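UspA1 (Moraxella catarrhalis, PDB 3NTN) probably acts as a trimeric autotransporter adhesin of the outer membrane, attaching the bacterium to fibronectin and to the host receptor CEACAM1. Local coordinates at residues N89-K92 and K93-N97; V206-L209 and G210-I213. All coordinates share one frame; numbering follows the deposited sequence.

Contact 1 (89-92 with 93-97) comes first along the chain and contact 2 (206-209 with 210-213) follows near the C-terminal end. Their centres lie 69 Å apart and their nearest atoms about 58 Å, so the two never touch. Contact 1 sits in the head, a beta roll of YadA type, where strand 89-91 is the last of a three-stranded parallel sheet and the turn after it leads to strand 99-101 of the nine-stranded one. Contact 2 lies on helix 182-217, its centre about 58 Å from the centre of the chain. The chain thus runs from the beta-roll head into one long helix, which holds the head away from the far end of the stalk, as in other trimeric autotransporter adhesins.

Contact 1. Residues N89-K92 and K93-N97; sequences NTVK and KGQQN
Two hydrogen bonds join K92 and Q95, one using a side chain and the other only backbone. In the first, K92 N donates to Q95 OE1 at 2.9 Å; the bond is nearly straight, 172° at the hydrogen, and the donor lies in the plane of the amide C=O. Q95 reaches it by setting CG beside its own backbone N (chi1 -79°) and extending the chain from there, which carries OE1 back to the start of the turn. K92 CB makes a van der Waals contact beside this bond, 3.6 Å from Q95 OE1, while the rest of that lysine runs outward in an extended chain. The second bond runs from Q95 N to K92 O at 3.1 Å and is more bent. It closes a type II beta turn over K93 and G94, with G94 at the positive phi of 82° usual for the third position.

One carbon-carbon contact joins V91 to Q95: V91 CG1 lies 3.7 Å from Q95 CB, where the two side chains cross. The same methyl is 3.0 Å from the backbone oxygen Q95 O, a close methyl-to-carbonyl approach, and V91 also packs on I100 of strand 99-101.

Q95 NE2 is held by the carbonyls of T107 and A110. Both ends of the amide are thus engaged: OE1 accepts from the turn and NE2 donates to the neighbouring loop. This pattern fixes the flip of the group and ties the turn leaving strand 89-91 to the next part of the roll.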
# COMPACT_ATOMS: atom_id res chain seq x y z
N ASN B 89 1.47 -1.76 -18.31
CA ASN B 89 2.43 -2.13 -17.28
C ASN B 89 3.33 -3.21 -17.91
O ASN B 89 2.87 -3.92 -18.82
CB ASN B 89 1.73 -2.67 -16.02
CG ASN B 89 0.70 -1.68 -15.42
OD1 ASN B 89 1.03 -0.53 -15.12
ND2 ASN B 89 -0.53 -2.16 -15.22
N THR B 90 4.60 -3.28 -17.51
CA THR B 90 5.52 -4.28 -18.06
C THR B 90 6.39 -4.81 -16.93
O THR B 90 6.92 -4.01 -16.18
CB THR B 90 6.46 -3.68 -19.11
OG1 THR B 90 5.70 -3.11 -20.19
CG2 THR B 90 7.46 -4.76 -19.64
N VAL B 91 6.52 -6.16 -16.83
CA VAL B 91 7.51 -6.85 -15.98
C VAL B 91 8.38 -7.67 -16.91
O VAL B 91 7.88 -8.49 -17.64
CB VAL B 91 6.82 -7.81 -14.88
CG1 VAL B 91 7.88 -8.60 -14.00
CG2 VAL B 91 5.89 -7.03 -13.99
N LYS B 92 9.68 -7.43 -16.91
CA LYS B 92 10.59 -8.02 -17.89
C LYS B 92 11.18 -9.29 -17.29
O LYS B 92 11.10 -9.51 -16.09
CB LYS B 92 11.73 -7.05 -18.24
CG LYS B 92 11.37 -5.81 -19.06
CD LYS B 92 12.61 -5.07 -19.54
CE LYS B 92 12.25 -3.88 -20.42
NZ LYS B 92 13.45 -3.18 -20.96
N LYS B 93 11.75 -10.14 -18.14
CA LYS B 93 12.44 -11.38 -17.77
C LYS B 93 13.52 -11.05 -16.76
O LYS B 93 14.30 -10.13 -16.98
CB LYS B 93 13.05 -11.95 -19.05
CG LYS B 93 13.43 -13.42 -19.05
CD LYS B 93 14.58 -13.73 -20.07
CE LYS B 93 14.83 -15.23 -20.14
NZ LYS B 93 16.04 -15.65 -20.90
N GLY B 94 13.59 -11.78 -15.64
CA GLY B 94 14.55 -11.43 -14.56
C GLY B 94 14.10 -10.32 -13.59
O GLY B 94 14.93 -9.73 -12.86
N GLN B 95 12.79 -10.01 -13.60
CA GLN B 95 12.12 -9.27 -12.55
C GLN B 95 11.06 -10.20 -12.03
O GLN B 95 10.01 -10.30 -12.65
CB GLN B 95 11.44 -8.01 -13.09
CG GLN B 95 12.39 -6.88 -13.32
CD GLN B 95 11.75 -5.66 -13.92
OE1 GLN B 95 11.05 -5.73 -14.94
NE2 GLN B 95 12.04 -4.49 -13.32
N GLN B 96 11.31 -10.86 -10.91
CA GLN B 96 10.46 -11.91 -10.40
C GLN B 96 9.67 -11.39 -9.22
O GLN B 96 10.12 -10.52 -8.50
CB GLN B 96 11.31 -13.11 -9.99
CG GLN B 96 12.16 -13.65 -11.12
CD GLN B 96 13.13 -14.71 -10.67
OE1 GLN B 96 12.74 -15.88 -10.49
NE2 GLN B 96 14.40 -14.33 -10.49
N ASN B 97 8.46 -11.91 -9.03
CA ASN B 97 7.65 -11.58 -7.85
C ASN B 97 7.29 -10.12 -7.74
O ASN B 97 7.33 -9.54 -6.66
CB ASN B 97 8.33 -12.04 -6.55
CG ASN B 97 8.44 -13.53 -6.48
OD1 ASN B 97 9.51 -14.06 -6.63
ND2 ASN B 97 7.31 -14.22 -6.28

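Contact 2. Residues V206-L209 and G210-I213; sequences VGLL and GEEI
G210 N donates to V206 O at 2.9 Å, the shortest of four consecutive i to i+4 backbone bonds. E211 N to G207 O follows at 3.0 Å, then E212 N to L208 O and I213 N to L209 O, each at 3.1 Å. Angles at the hydrogen of 154° to 167° mark regular alpha-helix.

Aliphatic carbons lie against these carbonyls. E211 CG sits 3.4 Å from G207 O, with CG turned beside the backbone N (chi1 -59°), and I213 CG1 approaches L209 O equally closely at 3.4 Å. Between side chains, L208 CD2 and E211 OE1 are 3.9 Å apart where the chains cross, a loose meeting of a methyl and a carboxylate oxygen on the exposed face.

The buried face belongs to the trimer: V206 and I213, seven residues apart, meet their own copies in the other subunits, L209 lies on G210 of the third subunit, and E212 packs on I213 there. The heptad spacing is that of a coiled coil. Four backbone N-H groups are thus paired with carbonyls one helical turn back, and the packing between subunits is consistent with apolar contact at V206 and I213 contributing to the trimeric coiled coil.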
# COMPACT_ATOMS: atom_id res chain seq x y z
N VAL B 206 20.12 33.83 31.82
CA VAL B 206 21.59 33.97 31.78
C VAL B 206 22.07 35.42 31.42
O VAL B 206 23.00 35.93 32.03
CB VAL B 206 22.21 32.91 30.83
CG1 VAL B 206 23.71 33.09 30.66
CG2 VAL B 206 21.89 31.54 31.36
N GLY B 207 21.46 36.07 30.43
CA GLY B 207 21.80 37.44 30.14
C GLY B 207 21.62 38.39 31.33
O GLY B 207 22.52 39.22 31.60
N LEU B 208 20.47 38.30 32.03
CA LEU B 208 20.21 39.14 33.20
C LEU B 208 21.22 38.79 34.32
O LEU B 208 21.67 39.68 35.00
CB LEU B 208 18.79 38.98 33.74
CG LEU B 208 17.52 39.44 33.00
CD1 LEU B 208 16.23 39.02 33.76
CD2 LEU B 208 17.50 40.97 32.73
N LEU B 209 21.58 37.52 34.50
CA LEU B 209 22.56 37.19 35.48
C LEU B 209 23.91 37.81 35.10
O LEU B 209 24.64 38.31 35.97
CB LEU B 209 22.67 35.68 35.72
CG LEU B 209 21.66 35.02 36.68
CD1 LEU B 209 22.09 33.60 37.05
CD2 LEU B 209 21.37 35.79 37.98
N GLY B 210 24.21 37.82 33.80
CA GLY B 210 25.42 38.43 33.30
C GLY B 210 25.49 39.91 33.67
O GLY B 210 26.49 40.35 34.24
N GLU B 211 24.42 40.65 33.43
CA GLU B 211 24.37 42.08 33.70
C GLU B 211 24.61 42.33 35.17
O GLU B 211 25.39 43.20 35.52
CB GLU B 211 23.03 42.70 33.32
CG GLU B 211 22.62 42.57 31.87
CD GLU B 211 21.27 43.24 31.56
OE1 GLU B 211 20.45 43.53 32.49
OE2 GLU B 211 21.03 43.51 30.36
N GLU B 212 23.94 41.56 36.03
CA GLU B 212 24.07 41.69 37.47
C GLU B 212 25.54 41.55 37.96
O GLU B 212 26.00 42.34 38.80
CB GLU B 212 23.17 40.67 38.15
CG GLU B 212 22.96 40.90 39.64
CD GLU B 212 22.22 42.23 39.98
OE1 GLU B 212 22.68 42.95 40.91
OE2 GLU B 212 21.18 42.52 39.34
N ILE B 213 26.26 40.57 37.42
CA ILE B 213 27.67 40.38 37.71
C ILE B 213 28.50 41.62 37.33
O ILE B 213 29.34 42.07 38.12
CB ILE B 213 28.22 39.12 37.01
CG1 ILE B 213 27.57 37.87 37.61
CG2 ILE B 213 29.74 39.04 37.15
CD1 ILE B 213 27.95 36.56 36.93